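Local structure of galectin-1 (Bufo arenarum, 1A78) at residues F42-F46 with V88-Y92; V18-I24 with L126-T132; A6-L12 with S117-S122. The protein binds beta-galactosides and probably a range of complex carbohydrates as a homodimeric lectin, and may regulate apoptosis and cell differentiation. All coordinates share one frame; numbering follows the deposited sequence.

Interaction 1 (F42-F46 with V88-Y92). With YIO (1-thio-beta-D-galactopyranose), chain C.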
loop_
_atom_site.group_PDB
_atom_site.type_symbol
_atom_site.label_atom_id
_atom_site.label_comp_id
_atom_site.label_asym_id
_atom_site.label_seq_id
_atom_site.Cartn_x
_atom_site.Cartn_y
_atom_site.Cartn_z
ATOM N N PHE A 42 3.933 6.645 -16.331
ATOM C CA PHE A 42 2.807 7.078 -15.508
ATOM C C PHE A 42 1.618 7.358 -16.398
ATOM O O PHE A 42 1.755 7.945 -17.453
ATOM C CB PHE A 42 3.132 8.365 -14.756
ATOM C CG PHE A 42 4.267 8.239 -13.774
ATOM C CD1 PHE A 42 4.573 7.005 -13.174
ATOM C CD2 PHE A 42 5.001 9.363 -13.404
ATOM C CE1 PHE A 42 5.585 6.899 -12.220
ATOM C CE2 PHE A 42 6.024 9.268 -12.444
ATOM C CZ PHE A 42 6.311 8.036 -11.853
ATOM N N LEU A 43 0.463 6.828 -16.027
ATOM C CA LEU A 43 -0.764 7.093 -16.762
ATOM C C LEU A 43 -1.151 8.469 -16.222
ATOM O O LEU A 43 -1.586 9.323 -16.972
ATOM C CB LEU A 43 -1.833 6.060 -16.407
ATOM C CG LEU A 43 -2.720 5.518 -17.528
ATOM C CD1 LEU A 43 -1.876 4.890 -18.651
ATOM C CD2 LEU A 43 -3.677 4.481 -16.934
ATOM N N LEU A 44 -0.866 8.700 -14.941
ATOM C CA LEU A 44 -1.140 9.956 -14.283
ATOM C C LEU A 44 -0.091 10.329 -13.253
ATOM O O LEU A 44 0.192 9.536 -12.364
ATOM C CB LEU A 44 -2.497 9.923 -13.536
ATOM C CG LEU A 44 -2.813 11.147 -12.612
ATOM C CD1 LEU A 44 -2.866 12.464 -13.424
ATOM C CD2 LEU A 44 -4.127 10.985 -11.889
ATOM N N HIS A 45 0.505 11.513 -13.411
ATOM C CA HIS A 45 1.438 12.098 -12.442
ATOM C C HIS A 45 0.659 13.334 -11.945
ATOM O O HIS A 45 0.421 14.286 -12.708
ATOM C CB HIS A 45 2.767 12.535 -13.075
ATOM C CG HIS A 45 3.595 13.445 -12.201
ATOM N ND1 HIS A 45 4.433 12.979 -11.206
ATOM C CD2 HIS A 45 3.731 14.795 -12.191
ATOM C CE1 HIS A 45 5.045 13.995 -10.619
ATOM N NE2 HIS A 45 4.638 15.109 -11.198
ATOM N N PHE A 46 0.205 13.251 -10.697
ATOM C CA PHE A 46 -0.575 14.282 -10.026
ATOM C C PHE A 46 0.369 15.061 -9.111
ATOM O O PHE A 46 0.708 14.598 -8.033
ATOM C CB PHE A 46 -1.670 13.579 -9.226
ATOM C CG PHE A 46 -2.479 14.483 -8.376
ATOM C CD1 PHE A 46 -2.071 14.788 -7.087
ATOM C CD2 PHE A 46 -3.641 15.047 -8.869
ATOM C CE1 PHE A 46 -2.803 15.648 -6.306
ATOM C CE2 PHE A 46 -4.393 15.913 -8.091
ATOM C CZ PHE A 46 -3.975 16.218 -6.810
ATOM N N VAL A 88 -6.897 12.081 -1.221
ATOM C CA VAL A 88 -7.272 12.199 -2.630
ATOM C C VAL A 88 -7.763 10.831 -3.114
ATOM O O VAL A 88 -7.258 9.800 -2.666
ATOM C CB VAL A 88 -6.031 12.634 -3.538
ATOM C CG1 VAL A 88 -6.503 13.098 -4.921
ATOM C CG2 VAL A 88 -5.209 13.731 -2.872
ATOM N N CYS A 89 -8.706 10.822 -4.049
ATOM C CA CYS A 89 -9.226 9.588 -4.602
ATOM C C CYS A 89 -9.153 9.674 -6.111
ATOM O O CYS A 89 -9.324 10.742 -6.694
ATOM C CB CYS A 89 -10.657 9.375 -4.161
ATOM S SG CYS A 89 -10.858 9.797 -2.451
ATOM N N PHE A 90 -8.842 8.544 -6.730
ATOM C CA PHE A 90 -8.702 8.438 -8.164
ATOM C C PHE A 90 -9.570 7.292 -8.602
ATOM O O PHE A 90 -9.407 6.165 -8.142
ATOM C CB PHE A 90 -7.249 8.108 -8.548
ATOM C CG PHE A 90 -6.250 8.982 -7.908
ATOM C CD1 PHE A 90 -5.763 8.685 -6.650
ATOM C CD2 PHE A 90 -5.816 10.140 -8.546
ATOM C CE1 PHE A 90 -4.857 9.538 -6.016
ATOM C CE2 PHE A 90 -4.908 11.007 -7.930
ATOM C CZ PHE A 90 -4.430 10.712 -6.666
ATOM N N GLU A 91 -10.442 7.574 -9.547
ATOM C CA GLU A 91 -11.344 6.599 -10.077
ATOM C C GLU A 91 -10.885 6.380 -11.497
ATOM O O GLU A 91 -10.680 7.339 -12.240
ATOM C CB GLU A 91 -12.754 7.174 -10.044
ATOM C CG GLU A 91 -13.851 6.205 -10.414
ATOM C CD GLU A 91 -15.156 6.935 -10.639
ATOM O OE1 GLU A 91 -15.603 7.692 -9.738
ATOM O OE2 GLU A 91 -15.707 6.800 -11.744
ATOM N N TYR A 92 -10.736 5.120 -11.884
ATOM C CA TYR A 92 -10.266 4.772 -13.211
ATOM C C TYR A 92 -11.396 4.313 -14.101
ATOM O O TYR A 92 -12.161 3.427 -13.745
ATOM C CB TYR A 92 -9.197 3.678 -13.096
ATOM C CG TYR A 92 -8.655 3.130 -14.393
ATOM C CD1 TYR A 92 -8.498 3.941 -15.523
ATOM C CD2 TYR A 92 -8.255 1.799 -14.485
ATOM C CE1 TYR A 92 -7.952 3.434 -16.696
ATOM C CE2 TYR A 92 -7.707 1.286 -15.663
ATOM C CZ TYR A 92 -7.555 2.104 -16.757
ATOM O OH TYR A 92 -6.992 1.595 -17.908
HETATM C C1 YIO C . 8.523 18.661 -14.520
HETATM C C2 YIO C . 8.791 18.084 -13.153
HETATM C C3 YIO C . 8.309 16.649 -13.091
HETATM C C4 YIO C . 6.831 16.640 -13.368
HETATM C C5 YIO C . 6.569 17.285 -14.729
HETATM C C6 YIO C . 5.099 17.425 -15.027
HETATM O O2 YIO C . 10.174 18.131 -12.885
HETATM O O3 YIO C . 8.542 16.132 -11.794
HETATM O O4 YIO C . 6.161 17.345 -12.337
HETATM O O5 YIO C . 7.128 18.610 -14.806
HETATM O O6 YIO C . 4.912 17.632 -16.418
HETATM S S1 YIO C . 8.872 20.431 -14.347
#

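Interaction 2 (V18-I24 with L126-T132)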
loop_
_atom_site.group_PDB
_atom_site.type_symbol
_atom_site.label_atom_id
_atom_site.label_comp_id
_atom_site.label_asym_id
_atom_site.label_seq_id
_atom_site.Cartn_x
_atom_site.Cartn_y
_atom_site.Cartn_z
ATOM N N VAL A 18 -8.975 4.220 -5.885
ATOM C CA VAL A 18 -7.999 4.136 -4.824
ATOM C C VAL A 18 -7.994 5.494 -4.128
ATOM O O VAL A 18 -8.063 6.532 -4.772
ATOM C CB VAL A 18 -6.576 3.697 -5.356
ATOM C CG1 VAL A 18 -6.179 4.439 -6.593
ATOM C CG2 VAL A 18 -5.532 3.868 -4.301
ATOM N N GLU A 19 -8.013 5.481 -2.810
ATOM C CA GLU A 19 -8.011 6.695 -2.031
ATOM C C GLU A 19 -6.732 6.699 -1.213
ATOM O O GLU A 19 -6.462 5.736 -0.489
ATOM C CB GLU A 19 -9.218 6.697 -1.086
ATOM C CG GLU A 19 -9.170 7.763 0.017
ATOM C CD GLU A 19 -10.039 7.409 1.217
ATOM O OE1 GLU A 19 -11.267 7.656 1.173
ATOM O OE2 GLU A 19 -9.487 6.879 2.209
ATOM N N ILE A 20 -5.930 7.750 -1.345
ATOM C CA ILE A 20 -4.693 7.869 -0.590
ATOM C C ILE A 20 -4.914 8.891 0.510
ATOM O O ILE A 20 -5.681 9.823 0.335
ATOM C CB ILE A 20 -3.491 8.280 -1.486
ATOM C CG1 ILE A 20 -2.869 7.046 -2.138
ATOM C CG2 ILE A 20 -2.398 8.942 -0.657
ATOM C CD1 ILE A 20 -3.732 6.395 -3.159
ATOM N N LYS A 21 -4.273 8.691 1.655
ATOM C CA LYS A 21 -4.407 9.590 2.789
ATOM C C LYS A 21 -3.015 9.705 3.386
ATOM O O LYS A 21 -2.315 8.696 3.528
ATOM C CB LYS A 21 -5.360 8.985 3.798
ATOM C CG LYS A 21 -6.127 9.992 4.599
ATOM C CD LYS A 21 -7.175 9.278 5.427
ATOM C CE LYS A 21 -8.018 8.359 4.533
ATOM N NZ LYS A 21 -8.870 7.392 5.298
ATOM N N GLY A 22 -2.587 10.930 3.676
ATOM C CA GLY A 22 -1.263 11.120 4.219
ATOM C C GLY A 22 -1.071 12.493 4.806
ATOM O O GLY A 22 -2.018 13.274 4.899
ATOM N N SER A 23 0.154 12.776 5.233
ATOM C CA SER A 23 0.482 14.066 5.812
ATOM C C SER A 23 1.467 14.881 4.979
ATOM O O SER A 23 2.484 14.364 4.486
ATOM C CB SER A 23 1.022 13.904 7.231
ATOM O OG SER A 23 -0.034 13.648 8.131
ATOM N N ILE A 24 1.119 16.157 4.812
ATOM C CA ILE A 24 1.915 17.122 4.076
ATOM C C ILE A 24 2.851 17.783 5.065
ATOM O O ILE A 24 2.416 18.242 6.126
ATOM C CB ILE A 24 1.047 18.265 3.492
ATOM C CG1 ILE A 24 0.009 17.734 2.507
ATOM C CG2 ILE A 24 1.930 19.296 2.804
ATOM C CD1 ILE A 24 -0.768 18.849 1.825
ATOM N N LEU A 126 5.197 12.982 0.551
ATOM C CA LEU A 126 3.928 12.970 1.259
ATOM C C LEU A 126 4.024 11.782 2.219
ATOM O O LEU A 126 4.426 10.684 1.818
ATOM C CB LEU A 126 2.811 12.749 0.242
ATOM C CG LEU A 126 1.377 12.802 0.717
ATOM C CD1 LEU A 126 1.017 14.199 1.163
ATOM C CD2 LEU A 126 0.485 12.341 -0.401
ATOM N N ALA A 127 3.754 12.018 3.498
ATOM C CA ALA A 127 3.814 10.943 4.489
ATOM C C ALA A 127 2.571 10.066 4.391
ATOM O O ALA A 127 1.459 10.537 4.577
ATOM C CB ALA A 127 3.961 11.510 5.911
ATOM N N PHE A 128 2.782 8.799 4.066
ATOM C CA PHE A 128 1.727 7.806 3.930
ATOM C C PHE A 128 1.011 7.480 5.248
ATOM O O PHE A 128 1.625 7.382 6.302
ATOM C CB PHE A 128 2.365 6.537 3.348
ATOM C CG PHE A 128 1.482 5.321 3.373
ATOM C CD1 PHE A 128 0.507 5.136 2.409
ATOM C CD2 PHE A 128 1.645 4.354 4.361
ATOM C CE1 PHE A 128 -0.293 4.010 2.424
ATOM C CE2 PHE A 128 0.853 3.228 4.390
ATOM C CZ PHE A 128 -0.117 3.052 3.423
ATOM N N LYS A 129 -0.303 7.370 5.201
ATOM C CA LYS A 129 -1.051 6.989 6.391
ATOM C C LYS A 129 -1.893 5.771 6.027
ATOM O O LYS A 129 -1.910 4.800 6.753
ATOM C CB LYS A 129 -1.919 8.141 6.924
ATOM C CG LYS A 129 -1.096 9.290 7.507
ATOM C CD LYS A 129 -1.924 10.210 8.401
ATOM C CE LYS A 129 -1.016 11.152 9.210
ATOM N NZ LYS A 129 -1.728 11.914 10.300
ATOM N N SER A 130 -2.515 5.808 4.853
ATOM C CA SER A 130 -3.342 4.726 4.376
ATOM C C SER A 130 -3.642 4.787 2.873
ATOM O O SER A 130 -3.494 5.830 2.222
ATOM C CB SER A 130 -4.639 4.662 5.191
ATOM O OG SER A 130 -5.483 5.754 4.910
ATOM N N ILE A 131 -4.016 3.633 2.333
ATOM C CA ILE A 131 -4.377 3.456 0.943
ATOM C C ILE A 131 -5.561 2.490 0.964
ATOM O O ILE A 131 -5.503 1.457 1.627
ATOM C CB ILE A 131 -3.216 2.847 0.145
ATOM C CG1 ILE A 131 -3.654 2.539 -1.283
ATOM C CG2 ILE A 131 -2.702 1.580 0.835
ATOM C CD1 ILE A 131 -2.486 2.346 -2.225
ATOM N N THR A 132 -6.628 2.818 0.245
ATOM C CA THR A 132 -7.816 1.989 0.234
ATOM C C THR A 132 -8.354 1.788 -1.165
ATOM O O THR A 132 -8.491 2.751 -1.911
ATOM C CB THR A 132 -8.935 2.668 1.035
ATOM O OG1 THR A 132 -8.423 3.123 2.286
ATOM C CG2 THR A 132 -10.081 1.706 1.295
HETATM O O HOH W 1 -6.886 5.939 2.427
#

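Interaction 3 (A6-L12 with S117-S122)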
loop_
_atom_site.group_PDB
_atom_site.type_symbol
_atom_site.label_atom_id
_atom_site.label_comp_id
_atom_site.label_asym_id
_atom_site.label_seq_id
_atom_site.Cartn_x
_atom_site.Cartn_y
_atom_site.Cartn_z
ATOM N N ALA A 6 5.775 2.952 -2.449
ATOM C CA ALA A 6 5.519 2.470 -3.801
ATOM C C ALA A 6 4.749 1.164 -3.657
ATOM O O ALA A 6 5.206 0.262 -2.950
ATOM C CB ALA A 6 6.793 2.225 -4.525
ATOM N N VAL A 7 3.587 1.070 -4.306
ATOM C CA VAL A 7 2.724 -0.105 -4.237
ATOM C C VAL A 7 2.750 -0.747 -5.589
ATOM O O VAL A 7 2.600 -0.052 -6.586
ATOM C CB VAL A 7 1.240 0.280 -3.931
ATOM C CG1 VAL A 7 0.331 -0.882 -4.167
ATOM C CG2 VAL A 7 1.074 0.778 -2.519
ATOM N N THR A 8 2.923 -2.065 -5.638
ATOM C CA THR A 8 2.938 -2.768 -6.905
ATOM C C THR A 8 1.843 -3.799 -6.860
ATOM O O THR A 8 1.439 -4.175 -5.780
ATOM C CB THR A 8 4.272 -3.420 -7.124
ATOM O OG1 THR A 8 5.291 -2.523 -6.658
ATOM C CG2 THR A 8 4.485 -3.680 -8.607
ATOM N N ASN A 9 1.345 -4.244 -8.012
ATOM C CA ASN A 9 0.238 -5.212 -8.058
ATOM C C ASN A 9 -1.067 -4.593 -7.528
ATOM O O ASN A 9 -1.907 -5.301 -6.985
ATOM C CB ASN A 9 0.532 -6.441 -7.192
ATOM C CG ASN A 9 1.119 -7.585 -7.961
ATOM O OD1 ASN A 9 0.644 -7.949 -9.044
ATOM N ND2 ASN A 9 2.142 -8.207 -7.378
ATOM N N LEU A 10 -1.218 -3.276 -7.637
ATOM C CA LEU A 10 -2.424 -2.599 -7.158
ATOM C C LEU A 10 -3.673 -3.107 -7.888
ATOM O O LEU A 10 -4.771 -3.056 -7.347
ATOM C CB LEU A 10 -2.288 -1.075 -7.348
ATOM C CG LEU A 10 -3.404 -0.109 -6.900
ATOM C CD1 LEU A 10 -3.451 -0.043 -5.398
ATOM C CD2 LEU A 10 -3.171 1.297 -7.449
ATOM N N ASN A 11 -3.497 -3.581 -9.116
ATOM C CA ASN A 11 -4.588 -4.079 -9.963
ATOM C C ASN A 11 -5.856 -3.243 -9.996
ATOM O O ASN A 11 -6.951 -3.753 -9.780
ATOM C CB ASN A 11 -4.937 -5.537 -9.633
ATOM C CG ASN A 11 -5.848 -6.173 -10.684
ATOM O OD1 ASN A 11 -5.437 -6.369 -11.835
ATOM N ND2 ASN A 11 -7.093 -6.473 -10.304
ATOM N N LEU A 12 -5.722 -1.958 -10.284
ATOM C CA LEU A 12 -6.896 -1.096 -10.354
ATOM C C LEU A 12 -7.476 -1.250 -11.749
ATOM O O LEU A 12 -6.809 -0.953 -12.724
ATOM C CB LEU A 12 -6.518 0.366 -10.067
ATOM C CG LEU A 12 -7.631 1.380 -9.769
ATOM C CD1 LEU A 12 -8.327 1.065 -8.441
ATOM C CD2 LEU A 12 -7.039 2.771 -9.714
ATOM N N SER A 117 -5.499 -3.016 -16.510
ATOM C CA SER A 117 -5.551 -2.686 -15.097
ATOM C C SER A 117 -4.315 -1.853 -14.817
ATOM O O SER A 117 -3.359 -1.907 -15.579
ATOM C CB SER A 117 -5.544 -3.935 -14.215
ATOM O OG SER A 117 -4.240 -4.433 -13.993
ATOM N N ILE A 118 -4.324 -1.108 -13.715
ATOM C CA ILE A 118 -3.207 -0.257 -13.303
ATOM C C ILE A 118 -2.386 -0.941 -12.186
ATOM O O ILE A 118 -2.792 -0.973 -11.020
ATOM C CB ILE A 118 -3.720 1.126 -12.821
ATOM C CG1 ILE A 118 -4.437 1.827 -13.964
ATOM C CG2 ILE A 118 -2.564 1.978 -12.320
ATOM C CD1 ILE A 118 -5.060 3.125 -13.548
ATOM N N PRO A 119 -1.175 -1.407 -12.524
ATOM C CA PRO A 119 -0.261 -2.100 -11.615
ATOM C C PRO A 119 0.469 -1.352 -10.541
ATOM O O PRO A 119 0.683 -1.911 -9.467
ATOM C CB PRO A 119 0.791 -2.686 -12.557
ATOM C CG PRO A 119 0.210 -2.565 -13.952
ATOM C CD PRO A 119 -0.592 -1.311 -13.875
ATOM N N PHE A 120 0.798 -0.084 -10.790
ATOM C CA PHE A 120 1.663 0.684 -9.887
ATOM C C PHE A 120 1.184 2.003 -9.330
ATOM O O PHE A 120 0.565 2.794 -10.031
ATOM C CB PHE A 120 2.980 0.907 -10.668
ATOM C CG PHE A 120 4.039 1.689 -9.935
ATOM C CD1 PHE A 120 4.922 1.049 -9.071
ATOM C CD2 PHE A 120 4.218 3.044 -10.189
ATOM C CE1 PHE A 120 5.971 1.734 -8.480
ATOM C CE2 PHE A 120 5.261 3.732 -9.605
ATOM C CZ PHE A 120 6.148 3.074 -8.748
ATOM N N LEU A 121 1.637 2.299 -8.122
ATOM C CA LEU A 121 1.300 3.546 -7.433
ATOM C C LEU A 121 2.478 3.951 -6.553
ATOM O O LEU A 121 3.060 3.107 -5.899
ATOM C CB LEU A 121 0.041 3.335 -6.549
ATOM C CG LEU A 121 -0.630 4.267 -5.509
ATOM C CD1 LEU A 121 0.329 4.808 -4.460
ATOM C CD2 LEU A 121 -1.383 5.376 -6.170
ATOM N N SER A 122 2.830 5.231 -6.538
ATOM C CA SER A 122 3.896 5.709 -5.665
ATOM C C SER A 122 3.590 7.137 -5.235
ATOM O O SER A 122 2.849 7.855 -5.924
ATOM C CB SER A 122 5.248 5.664 -6.355
ATOM O OG SER A 122 5.218 6.382 -7.573
#

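Interaction 1 (F42-F46 with V88-Y92)
Leu43, Leu44 and Phe46 meet Val88, Phe90 and Tyr92 in apolar packing between the two sheets of the galectin beta-sandwich, close to the centre of the chain. The axes of 44-46 and 88-92 run nearly antiparallel but stay 11.4 Å apart, a spacing too wide for backbone pairing, so side chains alone bridge the gap. The most directional element is a T-shaped pair: the edge of the Phe90 ring addresses the face of Phe46, with planes at 81° and ring centroids 5.9 Å apart. Phe90 CE2 leads this approach, 4.3 Å from Phe46 CG. Leu44, with CG swung anti to its N (chi1 171°), reaches the neighbouring ring atoms obliquely, its CD2 3.8 Å from Phe90 CD2, and the two side chains cross at about a right angle. Outside this centre the packing is looser: Phe46 CZ stands 4.4 Å from Val88 CG1, and Leu43 CD2 meets CE1 of Tyr92, whose hydroxyl is bound to Leu115 O. Leu43 and Leu44 both point inward although consecutive, consistent with the classic beta bulge opposite Leu35. His45 takes the other side of its strand, where NE2 gives a weak hydrogen bond (2.9 Å, 123° at the hydrogen) to O4 of the bound thiogalactose; its ND1 is hydrogen-bonded to Asn34 OD1, which should limit rotation of the ring. Around the contact, Phe90 rests on Val33 and Leu35 of strand 30-35, Phe46 on Ile99 and Phe101 of strand 96-101, and Tyr92 on Ile118 of strand 118-124.

Interaction 2 (V18-I24 with L126-T132)
Ile20 and Ile131 share the inward face of an antiparallel strand pair whose outward face, built from Glu19, Lys21, Ser130 and Thr132, is polar. Val18 and Leu126 extend the apolar packing: Val18 CG2 comes within 3.8 Å of Ile131 CG1, and Leu126 CD1 lies 3.9 Å from Ile24 CG1. Between the faces the backbones are firmly paired, Glu19 and Thr132 exchanging two bonds. A classic bulge follows: Lys129 and Ser130 both face Lys21, and Lys21 O accepts from Lys129 N (2.9 Å) and Ser130 N (3.2 Å). The outward side is looser and held partly by solvent. One water donates to Glu19 O and to Glu19 OE2 (2.8 Å) and accepts from Ser130 OG (2.9 Å) and Thr132 OG1, so it is gripped four times. Ser130 OG sits between its backbone N and carbonyl carbon (chi1 70°), a rotation that aims the hydroxyl at this water. Within strand 18-23, a bend at chi3 (-52°) brings Lys21 NZ into a salt bridge with Glu19 OE2. Residues Ser130 to Thr132 also pair with a strand of the second subunit. The chemistry implies apolar packing within and a water link between the strands without, where the lysine would probably favour an ionised Glu19.

Interaction 3 (A6-L12 with S117-S122)
Leu121, Ile118 and Leu12 have the largest areas buried by this antiparallel strand pairing, all three directed to the inward face of the sheet. Toward the Ala6 end, Leu121 pairs with Val7. Leu121 O accepts from Val7 N at 2.6 Å, nearly straight, and Leu121 N returns a bond to Val7 O, which makes the two residues a hydrogen-bonded pair. The extended first torsion of Leu10 (chi1 -179°) carries its branch to Leu121, CD2 packing 3.9 Å from Leu121 CB, the two leucines slanting across each other. At the other end Ile118 and Leu12 form a second hydrogen-bonded pair, with CB atoms 4.0 Å apart. The bond from Ile118 N to Leu12 O is short, 2.7 Å; the return bond from Leu12 N to Ile118 O, 3.2 Å, reaches its acceptor from above the carbonyl plane, 41° out of it. This skew accompanies a G1 bulge, in which Asn11 and Leu12 both face Ile118 and Asn11 adopts a left-handed backbone conformation. At this bulge end Ser117 OG donates to Asn11 OD1 at 3.1 Å, standing 39° out of the amide carbonyl plane. Between the two ends Leu10 N reaches Pro119 O at 3.0 Å. On the outer face Ala6 CB lies 4.1 Å from Phe120 CE1. On the far side of strand 6-12, Ala6 to Thr8 pair antiparallel with a strand of the second subunit. An N-terminal strand laid beside 118-124, its inner face in the core and its outer edge continuing the sheet into a partner, is the arrangement of the galectin-1 type of homodimeric beta-sandwich.

In the fold
The contacts lie close together. The centres of interactions 1 and 2 are about 13 Å apart, those of interactions 1 and 3 about 11 Å, and those of interactions 2 and 3 about 14 Å. Interaction 2 pairs strands within the five-strand sheet and interaction 3 within the six-strand sheet, while interaction 1 spans the gap between them. Along the chain the order is 6-12, 18-24, 42-46, 88-92, 117-122, 126-132, so interactions 2 and 3 alternate and both enclose interaction 1. The backbone joins 88-92 to 18-24, Phe90 N lying 2.9 Å from Val18 O. Both outer pairings reach the second subunit, so the chain ends build the dimer interface while the sugar site stays beside interaction 1.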